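Nitrate regulatory protein (Klebsiella oxytoca, PDB 4AKK) responds to nitrate and nitrite by binding the terminator site in the nasF operon leader RNA, allowing transcription antitermination and expression of the nasFEDCBA operon. Local coordinates at residues G60-Q65 against T107-A112; A119-L124 against L173-D178; P180-R185 against V302-A307; V187-F192 against G295-L300. All coordinates share one frame; numbering follows the deposited sequence.

Interaction 1: residues G60-Q65 against T107-A112; sequences GTLAGQ and TRFYAA
Gln65 folds over the side of Arg108, the closest approach of its amide being OE1 to CB of Arg108 at 3.1 Å. The bend of the glutamine chain at chi2 (-50°) turns the amide across the aliphatic part of Arg108. The amide and guanidinium planes are 26° apart, and NE2 of Gln65 comes to the guanidinium edge, 3.9 Å from NH1 of Arg108. That gap is too long for a hydrogen bond, and the two side chains meet by packing. Closer to the helix axes, CG of Gln65 rests on CB of Ala112 at 3.9 Å. The two helices run antiparallel, at 157° and 9.1 Å between the axes of these segments, as neighbours in the helical nitrate- and nitrite-sensing NIT region; the small Ala112 suits this close spacing. On the buried flank Leu62 sends CD1 to CB of Ala112 (4.0 Å) and to CE1 of Phe109 (4.1 Å), meeting the ring obliquely. Leu62 also packs on Leu113 and Ala116 farther along helix 92-117, while Phe109 continues inward onto Ile66 and Leu69 of helix 56-85.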
loop_
_atom_site.group_PDB
_atom_site.type_symbol
_atom_site.label_atom_id
_atom_site.label_comp_id
_atom_site.label_asym_id
_atom_site.label_seq_id
_atom_site.Cartn_x
_atom_site.Cartn_y
_atom_site.Cartn_z
ATOM N N GLY A 60 2.223 -16.436 17.354
ATOM C CA GLY A 60 1.847 -17.547 16.500
ATOM C C GLY A 60 0.593 -18.250 16.985
ATOM O O GLY A 60 -0.267 -18.645 16.192
ATOM N N THR A 61 0.486 -18.407 18.299
ATOM C CA THR A 61 -0.671 -19.064 18.892
ATOM C C THR A 61 -1.928 -18.226 18.692
ATOM O O THR A 61 -2.968 -18.739 18.287
ATOM C CB THR A 61 -0.472 -19.310 20.405
ATOM O OG1 THR A 61 0.705 -20.098 20.611
ATOM C CG2 THR A 61 -1.673 -20.042 20.995
ATOM N N LEU A 62 -1.827 -16.937 18.996
ATOM C CA LEU A 62 -2.950 -16.027 18.819
ATOM C C LEU A 62 -3.463 -16.071 17.378
ATOM O O LEU A 62 -4.666 -16.140 17.145
ATOM C CB LEU A 62 -2.562 -14.597 19.204
ATOM C CG LEU A 62 -3.700 -13.590 19.043
ATOM C CD1 LEU A 62 -4.940 -14.035 19.819
ATOM C CD2 LEU A 62 -3.255 -12.188 19.469
ATOM N N ALA A 63 -2.543 -16.048 16.417
ATOM C CA ALA A 63 -2.919 -16.154 15.011
ATOM C C ALA A 63 -3.677 -17.452 14.726
ATOM O O ALA A 63 -4.663 -17.454 13.997
ATOM C CB ALA A 63 -1.697 -16.048 14.129
ATOM N N GLY A 64 -3.211 -18.552 15.307
ATOM C CA GLY A 64 -3.861 -19.833 15.136
ATOM C C GLY A 64 -5.249 -19.899 15.747
ATOM O O GLY A 64 -6.159 -20.472 15.153
ATOM N N GLN A 65 -5.406 -19.329 16.941
ATOM C CA GLN A 65 -6.710 -19.261 17.595
ATOM C C GLN A 65 -7.685 -18.337 16.863
ATOM O O GLN A 65 -8.887 -18.587 16.846
ATOM C CB GLN A 65 -6.574 -18.837 19.061
ATOM C CG GLN A 65 -5.854 -19.881 19.924
ATOM C CD GLN A 65 -6.439 -21.289 19.762
ATOM O OE1 GLN A 65 -7.759 -21.378 19.764
ATOM N NE2 GLN A 65 -5.712 -22.273 19.624
ATOM N N THR A 107 -13.328 -19.287 24.087
ATOM C CA THR A 107 -12.562 -19.545 25.293
ATOM C C THR A 107 -11.070 -19.606 24.998
ATOM O O THR A 107 -10.273 -18.965 25.676
ATOM C CB THR A 107 -12.994 -20.880 25.916
ATOM O OG1 THR A 107 -14.394 -20.826 26.200
ATOM C CG2 THR A 107 -12.212 -21.165 27.199
ATOM N N ARG A 108 -10.698 -20.394 23.994
ATOM C CA ARG A 108 -9.301 -20.514 23.606
ATOM C C ARG A 108 -8.749 -19.179 23.090
ATOM O O ARG A 108 -7.598 -18.838 23.352
ATOM C CB ARG A 108 -9.139 -21.583 22.531
ATOM C CG ARG A 108 -9.403 -23.023 23.002
ATOM C CD ARG A 108 -9.530 -23.956 21.800
ATOM N NE ARG A 108 -9.353 -25.364 22.143
ATOM C CZ ARG A 108 -8.202 -26.023 22.009
ATOM N NH1 ARG A 108 -7.125 -25.398 21.543
ATOM N NH2 ARG A 108 -8.126 -27.305 22.343
ATOM N N PHE A 109 -9.573 -18.437 22.355
ATOM C CA PHE A 109 -9.182 -17.128 21.822
ATOM C C PHE A 109 -8.910 -16.144 22.953
ATOM O O PHE A 109 -7.897 -15.433 22.948
ATOM C CB PHE A 109 -10.279 -16.579 20.902
ATOM C CG PHE A 109 -10.106 -15.121 20.527
ATOM C CD1 PHE A 109 -9.101 -14.724 19.646
ATOM C CD2 PHE A 109 -10.964 -14.157 21.030
ATOM C CE1 PHE A 109 -8.948 -13.387 19.289
ATOM C CE2 PHE A 109 -10.817 -12.808 20.683
ATOM C CZ PHE A 109 -9.810 -12.425 19.809
ATOM N N TYR A 110 -9.831 -16.100 23.915
ATOM C CA TYR A 110 -9.713 -15.197 25.060
ATOM C C TYR A 110 -8.472 -15.550 25.887
ATOM O O TYR A 110 -7.806 -14.669 26.435
ATOM C CB TYR A 110 -10.977 -15.246 25.928
ATOM C CG TYR A 110 -12.170 -14.472 25.374
ATOM C CD1 TYR A 110 -12.007 -13.211 24.823
ATOM C CD2 TYR A 110 -13.457 -14.997 25.427
ATOM C CE1 TYR A 110 -13.082 -12.499 24.327
ATOM C CE2 TYR A 110 -14.544 -14.289 24.932
ATOM C CZ TYR A 110 -14.346 -13.039 24.385
ATOM O OH TYR A 110 -15.407 -12.318 23.890
ATOM N N ALA A 111 -8.163 -16.843 25.960
ATOM C CA ALA A 111 -6.969 -17.311 26.657
ATOM C C ALA A 111 -5.701 -16.844 25.941
ATOM O O ALA A 111 -4.777 -16.317 26.572
ATOM C CB ALA A 111 -6.982 -18.826 26.778
ATOM N N ALA A 112 -5.661 -17.034 24.623
ATOM C CA ALA A 112 -4.508 -16.613 23.830
ATOM C C ALA A 112 -4.280 -15.099 23.893
ATOM O O ALA A 112 -3.188 -14.625 23.584
ATOM C CB ALA A 112 -4.643 -17.077 22.388
#

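Interaction 2: residues A119-L124 against L173-D178; sequences AASSAL and LNDSID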
loop_
_atom_site.group_PDB
_atom_site.type_symbol
_atom_site.label_atom_id
_atom_site.label_comp_id
_atom_site.label_asym_id
_atom_site.label_seq_id
_atom_site.Cartn_x
_atom_site.Cartn_y
_atom_site.Cartn_z
ATOM N N ALA A 119 2.707 -7.426 25.411
ATOM C CA ALA A 119 3.559 -6.993 24.306
ATOM C C ALA A 119 2.816 -6.177 23.242
ATOM O O ALA A 119 3.360 -5.899 22.178
ATOM C CB ALA A 119 4.229 -8.199 23.666
ATOM N N ALA A 120 1.577 -5.800 23.527
ATOM C CA ALA A 120 0.718 -5.208 22.507
ATOM C C ALA A 120 0.934 -3.709 22.301
ATOM O O ALA A 120 0.824 -2.922 23.240
ATOM C CB ALA A 120 -0.734 -5.484 22.835
ATOM N N SER A 121 1.238 -3.322 21.066
ATOM C CA SER A 121 1.284 -1.915 20.693
ATOM C C SER A 121 -0.100 -1.299 20.834
ATOM O O SER A 121 -1.105 -2.008 20.910
ATOM C CB SER A 121 1.723 -1.768 19.242
ATOM O OG SER A 121 0.712 -2.267 18.381
ATOM N N SER A 122 -0.144 0.028 20.857
ATOM C CA SER A 122 -1.397 0.757 20.932
ATOM C C SER A 122 -2.352 0.359 19.803
ATOM O O SER A 122 -3.534 0.144 20.031
ATOM C CB SER A 122 -1.132 2.267 20.903
ATOM O OG SER A 122 -2.351 2.990 20.960
ATOM N N ALA A 123 -1.837 0.257 18.585
ATOM C CA ALA A 123 -2.693 -0.117 17.465
ATOM C C ALA A 123 -3.250 -1.545 17.606
ATOM O O ALA A 123 -4.414 -1.795 17.293
ATOM C CB ALA A 123 -1.944 0.059 16.150
ATOM N N LEU A 124 -2.437 -2.478 18.098
ATOM C CA LEU A 124 -2.911 -3.850 18.320
ATOM C C LEU A 124 -4.005 -3.886 19.379
ATOM O O LEU A 124 -5.010 -4.589 19.240
ATOM C CB LEU A 124 -1.760 -4.787 18.711
ATOM C CG LEU A 124 -2.155 -6.261 18.820
ATOM C CD1 LEU A 124 -2.632 -6.790 17.461
ATOM C CD2 LEU A 124 -0.987 -7.097 19.352
ATOM N N LEU A 173 -0.584 -7.866 13.930
ATOM C CA LEU A 173 0.374 -8.716 14.624
ATOM C C LEU A 173 1.801 -8.526 14.118
ATOM O O LEU A 173 2.748 -8.653 14.890
ATOM C CB LEU A 173 -0.025 -10.192 14.512
ATOM C CG LEU A 173 -1.070 -10.677 15.511
ATOM C CD1 LEU A 173 -1.184 -12.192 15.459
ATOM C CD2 LEU A 173 -0.705 -10.216 16.906
ATOM N N ASN A 174 1.952 -8.216 12.831
ATOM C CA ASN A 174 3.274 -7.951 12.246
ATOM C C ASN A 174 4.002 -6.689 12.731
ATOM O O ASN A 174 5.225 -6.592 12.610
ATOM C CB ASN A 174 3.195 -7.937 10.719
ATOM C CG ASN A 174 3.507 -9.289 10.109
ATOM O OD1 ASN A 174 3.961 -10.204 10.801
ATOM N ND2 ASN A 174 3.284 -9.420 8.808
ATOM N N ASP A 175 3.265 -5.723 13.270
ATOM C CA ASP A 175 3.882 -4.479 13.736
ATOM C C ASP A 175 4.808 -4.712 14.935
ATOM O O ASP A 175 5.482 -3.793 15.410
ATOM C CB ASP A 175 2.825 -3.390 14.038
ATOM C CG ASP A 175 2.115 -3.589 15.388
ATOM O OD1 ASP A 175 2.607 -4.375 16.227
ATOM O OD2 ASP A 175 1.061 -2.944 15.616
ATOM N N SER A 176 4.829 -5.943 15.429
ATOM C CA SER A 176 5.704 -6.290 16.538
ATOM C C SER A 176 6.471 -7.566 16.241
ATOM O O SER A 176 6.961 -8.240 17.152
ATOM C CB SER A 176 4.912 -6.427 17.836
ATOM O OG SER A 176 4.667 -5.150 18.404
ATOM N N ILE A 177 6.563 -7.892 14.956
ATOM C CA ILE A 177 7.335 -9.042 14.508
ATOM C C ILE A 177 8.512 -8.581 13.653
ATOM O O ILE A 177 8.332 -8.119 12.525
ATOM C CB ILE A 177 6.470 -10.030 13.713
ATOM C CG1 ILE A 177 5.345 -10.565 14.599
ATOM C CG2 ILE A 177 7.328 -11.163 13.168
ATOM C CD1 ILE A 177 4.572 -11.711 13.993
ATOM N N ASP A 178 9.716 -8.705 14.204
ATOM C CA ASP A 178 10.930 -8.274 13.509
ATOM C C ASP A 178 11.465 -9.335 12.534
ATOM O O ASP A 178 12.012 -8.999 11.486
ATOM C CB ASP A 178 12.009 -7.858 14.516
ATOM C CG ASP A 178 11.635 -6.594 15.292
ATOM O OD1 ASP A 178 10.883 -5.756 14.746
ATOM O OD2 ASP A 178 12.095 -6.436 16.446
#
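Ser121 and Asp175 make the polar link of this contact, a hydrogen bond from OG of Ser121 to OD2 of Asp175 of 2.9 Å. The donor meets the syn side of the carboxylate and lies 29° out of its plane. With chi1 at 68°, Ser121 places OG between its own backbone N and carbonyl carbon, where the same oxygen can also accept from N of Leu124 at 3.2 Å, with an N-H...O angle of 161°. OG thus donates a hydrogen bond to the aspartate and accepts one from the first turn of helix 122-134. The carboxylate is held from several directions: OD2 is also bonded by NE2 of Gln172, and OD1 accepts from OG of Ser176 at 3.1 Å, nearly along the C-O bond. These bonds should restrict rotation of the carboxylate, and the nearby helix N-terminus would probably favour its negative charge.

Apolar packing lies deeper. CD2 of Leu173 sits against both methyls of Leu124, 4.0 Å from CD1 and 4.0 Å from CD2, the two side chains crossing at a slant. Leu173 also reaches Leu62 and Ala63 of helix 56-85, extending this patch into the helical core.

Next to the polar link, the backbone of Ala120 accepts a hydrogen bond from Arg44 of the second subunit, which brings this turn to the dimer interface. From the loop between helices 169-173 and 180-212, Asp175 engages the hydroxyl that caps helix 122-134, the bond from N of Leu124 to Ser121 being a serine N-cap.

Interaction 3: residues P180-R185 against V302-A307; sequences PQIAGR and VDLLNA
The guanidinium of Arg185 lies against helix 277-312 with one face turned to CB of Ala307 and the backbone O of Asp303. That oxygen stands 3.9 Å above the plane, displaced toward the rim, while N of Leu304 approaches obliquely. Ala307 CB is 3.7 Å from NE of Arg185, and NH1 comes equally near, 3.7 Å, to CB of Asp303. The carboxylate of Asp303 is turned 67° from the guanidinium, and its OD2, bonded to Gln245, stays 5.0 Å from NH1 of Arg185. The opposite charges may attract at this range, but they form no salt bridge.

The arginine reaches this position with an extended chain from CG to NE, which carries CD over the backbone of Leu304, 4.1 Å from its CA. Apolar groups pack alongside it. Ile182 meets Leu304 at about a right angle, its branch methyl CG2 lying 3.8 Å from CD1 of Leu304, while CD1 of Ile182 touches CB of Ala307 at 4.0 Å.

The contact is antiparallel helix packing within the helical nitrate- and nitrite-sensing NIT region, joining the start of helix 180-212 to the later part of helix 277-312 at 166° with 10.5 Å between the segment axes. Ile177, in the loop leading into helix 180-212, packs on Ile182, and Gln242, in the loop between helices 217-240 and 243-252, lies against Arg185.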
loop_
_atom_site.group_PDB
_atom_site.type_symbol
_atom_site.label_atom_id
_atom_site.label_comp_id
_atom_site.label_asym_id
_atom_site.label_seq_id
_atom_site.Cartn_x
_atom_site.Cartn_y
_atom_site.Cartn_z
ATOM N N PRO A 180 11.975 -11.589 9.547
ATOM C CA PRO A 180 11.522 -11.550 8.150
ATOM C C PRO A 180 10.757 -12.808 7.723
ATOM O O PRO A 180 9.737 -12.691 7.041
ATOM C CB PRO A 180 12.828 -11.461 7.349
ATOM C CG PRO A 180 13.883 -11.089 8.322
ATOM C CD PRO A 180 13.442 -11.603 9.656
ATOM N N GLN A 181 11.249 -13.989 8.090
ATOM C CA GLN A 181 10.590 -15.232 7.692
ATOM C C GLN A 181 9.211 -15.368 8.326
ATOM O O GLN A 181 8.243 -15.756 7.669
ATOM C CB GLN A 181 11.438 -16.459 8.043
ATOM C CG GLN A 181 12.552 -16.759 7.050
ATOM C CD GLN A 181 13.874 -16.156 7.473
ATOM O OE1 GLN A 181 14.527 -16.647 8.400
ATOM N NE2 GLN A 181 14.280 -15.085 6.796
ATOM N N ILE A 182 9.126 -15.063 9.611
ATOM C CA ILE A 182 7.851 -15.156 10.298
ATOM C C ILE A 182 6.866 -14.125 9.765
ATOM O O ILE A 182 5.713 -14.443 9.479
ATOM C CB ILE A 182 8.017 -15.006 11.808
ATOM C CG1 ILE A 182 9.033 -16.034 12.309
ATOM C CG2 ILE A 182 6.683 -15.198 12.504
ATOM C CD1 ILE A 182 8.616 -17.485 12.029
ATOM N N ALA A 183 7.325 -12.892 9.611
ATOM C CA ALA A 183 6.450 -11.837 9.121
ATOM C C ALA A 183 5.913 -12.221 7.750
ATOM O O ALA A 183 4.731 -12.038 7.480
ATOM C CB ALA A 183 7.177 -10.496 9.071
ATOM N N GLY A 184 6.787 -12.759 6.899
ATOM C CA GLY A 184 6.391 -13.273 5.596
ATOM C C GLY A 184 5.338 -14.374 5.688
ATOM O O GLY A 184 4.413 -14.435 4.867
ATOM N N ARG A 185 5.482 -15.252 6.681
ATOM C CA ARG A 185 4.522 -16.339 6.904
ATOM C C ARG A 185 3.184 -15.818 7.400
ATOM O O ARG A 185 2.140 -16.349 7.036
ATOM C CB ARG A 185 5.052 -17.363 7.911
ATOM C CG ARG A 185 6.043 -18.353 7.339
ATOM C CD ARG A 185 6.539 -19.311 8.417
ATOM N NE ARG A 185 7.653 -20.101 7.914
ATOM C CZ ARG A 185 7.516 -21.259 7.277
ATOM N NH1 ARG A 185 6.310 -21.768 7.075
ATOM N NH2 ARG A 185 8.588 -21.902 6.839
ATOM N N VAL A 302 0.439 -24.896 11.544
ATOM C CA VAL A 302 1.427 -25.850 12.039
ATOM C C VAL A 302 2.835 -25.435 11.625
ATOM O O VAL A 302 3.743 -25.362 12.460
ATOM C CB VAL A 302 1.135 -27.278 11.535
ATOM C CG1 VAL A 302 2.321 -28.212 11.817
ATOM C CG2 VAL A 302 -0.124 -27.804 12.175
ATOM N N ASP A 303 3.008 -25.136 10.339
ATOM C CA ASP A 303 4.312 -24.716 9.823
ATOM C C ASP A 303 4.805 -23.432 10.466
ATOM O O ASP A 303 5.998 -23.292 10.750
ATOM C CB ASP A 303 4.284 -24.560 8.301
ATOM C CG ASP A 303 4.141 -25.886 7.590
ATOM O OD1 ASP A 303 4.569 -26.909 8.169
ATOM O OD2 ASP A 303 3.602 -25.909 6.461
ATOM N N LEU A 304 3.899 -22.486 10.685
ATOM C CA LEU A 304 4.295 -21.234 11.301
ATOM C C LEU A 304 4.780 -21.482 12.733
ATOM O O LEU A 304 5.761 -20.886 13.178
ATOM C CB LEU A 304 3.138 -20.228 11.275
ATOM C CG LEU A 304 3.212 -19.032 12.233
ATOM C CD1 LEU A 304 4.392 -18.147 11.947
ATOM C CD2 LEU A 304 1.916 -18.211 12.183
ATOM N N LEU A 305 4.094 -22.371 13.441
ATOM C CA LEU A 305 4.449 -22.676 14.825
ATOM C C LEU A 305 5.784 -23.418 14.925
ATOM O O LEU A 305 6.592 -23.133 15.803
ATOM C CB LEU A 305 3.324 -23.456 15.522
ATOM C CG LEU A 305 2.030 -22.643 15.648
ATOM C CD1 LEU A 305 0.945 -23.435 16.337
ATOM C CD2 LEU A 305 2.277 -21.321 16.375
ATOM N N ASN A 306 6.011 -24.363 14.019
ATOM C CA ASN A 306 7.288 -25.066 13.967
ATOM C C ASN A 306 8.407 -24.068 13.718
ATOM O O ASN A 306 9.441 -24.086 14.396
ATOM C CB ASN A 306 7.290 -26.142 12.869
ATOM C CG ASN A 306 6.389 -27.325 13.198
ATOM O OD1 ASN A 306 6.048 -27.565 14.359
ATOM N ND2 ASN A 306 6.008 -28.080 12.169
ATOM N N ALA A 307 8.195 -23.183 12.749
ATOM C CA ALA A 307 9.201 -22.185 12.427
ATOM C C ALA A 307 9.460 -21.271 13.630
ATOM O O ALA A 307 10.601 -20.911 13.908
ATOM C CB ALA A 307 8.794 -21.376 11.193
#

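Interaction 4: residues V187-F192 against G295-L300; sequences VALYSF and GVEELL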
loop_
_atom_site.group_PDB
_atom_site.type_symbol
_atom_site.label_atom_id
_atom_site.label_comp_id
_atom_site.label_asym_id
_atom_site.label_seq_id
_atom_site.Cartn_x
_atom_site.Cartn_y
_atom_site.Cartn_z
ATOM N N VAL A 187 1.854 -12.867 6.739
ATOM C CA VAL A 187 1.146 -12.236 5.632
ATOM C C VAL A 187 0.571 -13.271 4.656
ATOM O O VAL A 187 -0.561 -13.129 4.189
ATOM C CB VAL A 187 2.036 -11.214 4.897
ATOM C CG1 VAL A 187 1.407 -10.807 3.563
ATOM C CG2 VAL A 187 2.244 -9.996 5.776
ATOM N N ALA A 188 1.345 -14.308 4.360
ATOM C CA ALA A 188 0.868 -15.409 3.522
ATOM C C ALA A 188 -0.380 -16.059 4.125
ATOM O O ALA A 188 -1.346 -16.345 3.416
ATOM C CB ALA A 188 1.977 -16.459 3.332
ATOM N N LEU A 189 -0.348 -16.302 5.435
ATOM C CA LEU A 189 -1.492 -16.851 6.150
ATOM C C LEU A 189 -2.703 -15.914 6.107
ATOM O O LEU A 189 -3.819 -16.334 5.779
ATOM C CB LEU A 189 -1.118 -17.145 7.609
ATOM C CG LEU A 189 -2.280 -17.521 8.530
ATOM C CD1 LEU A 189 -2.895 -18.837 8.084
ATOM C CD2 LEU A 189 -1.831 -17.601 9.992
ATOM N N TYR A 190 -2.476 -14.647 6.445
ATOM C CA TYR A 190 -3.537 -13.647 6.409
ATOM C C TYR A 190 -4.148 -13.585 5.012
ATOM O O TYR A 190 -5.365 -13.540 4.862
ATOM C CB TYR A 190 -3.003 -12.263 6.801
ATOM C CG TYR A 190 -3.991 -11.158 6.530
ATOM C CD1 TYR A 190 -5.169 -11.067 7.259
ATOM C CD2 TYR A 190 -3.759 -10.218 5.538
ATOM C CE1 TYR A 190 -6.086 -10.073 7.014
ATOM C CE2 TYR A 190 -4.675 -9.215 5.282
ATOM C CZ TYR A 190 -5.841 -9.153 6.025
ATOM O OH TYR A 190 -6.761 -8.164 5.786
ATOM N N SER A 191 -3.293 -13.571 3.992
ATOM C CA SER A 191 -3.785 -13.545 2.620
ATOM C C SER A 191 -4.713 -14.723 2.401
ATOM O O SER A 191 -5.790 -14.576 1.840
ATOM C CB SER A 191 -2.642 -13.616 1.612
ATOM O OG SER A 191 -1.736 -12.547 1.794
ATOM N N PHE A 192 -4.276 -15.901 2.833
ATOM C CA PHE A 192 -5.054 -17.107 2.643
ATOM C C PHE A 192 -6.366 -17.036 3.433
ATOM O O PHE A 192 -7.428 -17.372 2.914
ATOM C CB PHE A 192 -4.233 -18.333 3.067
ATOM C CG PHE A 192 -4.879 -19.639 2.728
ATOM C CD1 PHE A 192 -5.835 -20.192 3.567
ATOM C CD2 PHE A 192 -4.537 -20.314 1.563
ATOM C CE1 PHE A 192 -6.434 -21.398 3.255
ATOM C CE2 PHE A 192 -5.136 -21.519 1.247
ATOM C CZ PHE A 192 -6.084 -22.059 2.091
ATOM N N GLY A 295 -8.167 -27.354 5.440
ATOM C CA GLY A 295 -7.087 -28.325 5.563
ATOM C C GLY A 295 -5.741 -27.674 5.328
ATOM O O GLY A 295 -4.811 -27.818 6.126
ATOM N N VAL A 296 -5.639 -26.924 4.238
ATOM C CA VAL A 296 -4.409 -26.222 3.932
ATOM C C VAL A 296 -4.083 -25.158 4.980
ATOM O O VAL A 296 -2.929 -25.001 5.380
ATOM C CB VAL A 296 -4.460 -25.581 2.538
ATOM C CG1 VAL A 296 -3.275 -24.687 2.350
ATOM C CG2 VAL A 296 -4.486 -26.656 1.460
ATOM N N GLU A 297 -5.101 -24.430 5.426
ATOM C CA GLU A 297 -4.898 -23.369 6.400
ATOM C C GLU A 297 -4.331 -23.918 7.714
ATOM O O GLU A 297 -3.490 -23.283 8.359
ATOM C CB GLU A 297 -6.226 -22.645 6.650
ATOM C CG GLU A 297 -6.171 -21.543 7.685
ATOM C CD GLU A 297 -7.557 -20.968 7.993
ATOM O OE1 GLU A 297 -8.577 -21.682 7.811
ATOM O OE2 GLU A 297 -7.620 -19.798 8.423
ATOM N N GLU A 298 -4.806 -25.093 8.118
ATOM C CA GLU A 298 -4.292 -25.736 9.325
ATOM C C GLU A 298 -2.808 -26.080 9.169
ATOM O O GLU A 298 -2.041 -26.016 10.132
ATOM C CB GLU A 298 -5.114 -26.985 9.669
ATOM C CG GLU A 298 -6.556 -26.667 10.035
ATOM C CD GLU A 298 -7.350 -27.890 10.448
ATOM O OE1 GLU A 298 -7.128 -28.973 9.867
ATOM O OE2 GLU A 298 -8.207 -27.762 11.350
ATOM N N LEU A 299 -2.400 -26.423 7.951
ATOM C CA LEU A 299 -1.002 -26.738 7.700
ATOM C C LEU A 299 -0.154 -25.483 7.853
ATOM O O LEU A 299 0.952 -25.519 8.408
ATOM C CB LEU A 299 -0.807 -27.323 6.299
ATOM C CG LEU A 299 0.661 -27.331 5.832
ATOM C CD1 LEU A 299 1.496 -28.357 6.600
ATOM C CD2 LEU A 299 0.797 -27.558 4.329
ATOM N N LEU A 300 -0.673 -24.366 7.359
ATOM C CA LEU A 300 0.087 -23.124 7.410
ATOM C C LEU A 300 0.386 -22.776 8.861
ATOM O O LEU A 300 1.488 -22.357 9.194
ATOM C CB LEU A 300 -0.674 -21.987 6.734
ATOM C CG LEU A 300 -1.068 -22.186 5.270
ATOM C CD1 LEU A 300 -1.803 -20.937 4.753
ATOM C CD2 LEU A 300 0.171 -22.499 4.422
#
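Phe192 directs its ring at helix 277-312 because CG is anti to the backbone N (chi1 -172°), while Leu300, with CG beside its own N (chi1 -58°), brings CD1 up to the base of that ring. CD1 of Leu300 lies 3.9 Å from CG of Phe192, and the two side chains cross at about a right angle. Farther out, CE1 of Phe192 packs on CB of Glu297 at 3.6 Å and CE2 on CG1 of Val296 at 3.8 Å, so different parts of the ring meet three residues of helix 277-312, all of them obliquely. Leu189, one turn earlier, sets CD1 4.1 Å from CB of Leu300. Glu297 contributes through its aliphatic part, while its buried carboxylate is satisfied by a salt bridge to Arg294 and a hydrogen bond to Ser67.

The segments run antiparallel at 161°, with 10.5 Å between their axes, inside the helical nitrate-sensing domain. Phe237 of helix 217-240 meets the Phe192 ring edge-to-face and also touches Leu300, and Leu248 of helix 243-252 packs on Val296, so that both these helices pack against the pair, while Ser67 reaches Glu297 from helix 56-85.

All four contacts belong to the helical nitrate-sensing part of the chain. Interactions 3 and 4 share helices 180-212 and 277-312, with centres 10 Å apart; interaction 4 is nested within the loop that interaction 3 closes, and both follow interactions 1 and 2 along the chain. Interaction 1 joins helices 56-85 and 92-117, with its centre about 16 Å from that of interaction 3, which it touches where Leu305 packs on Gly60. Interaction 2 connects the two regions: Leu173 packs on Leu62 and Ala63, while Asn174 probably hydrogen-bonds Ala183. Together they tie early and late helices into one body; interaction 2 and, to a small extent, interaction 1 also meet the second subunit.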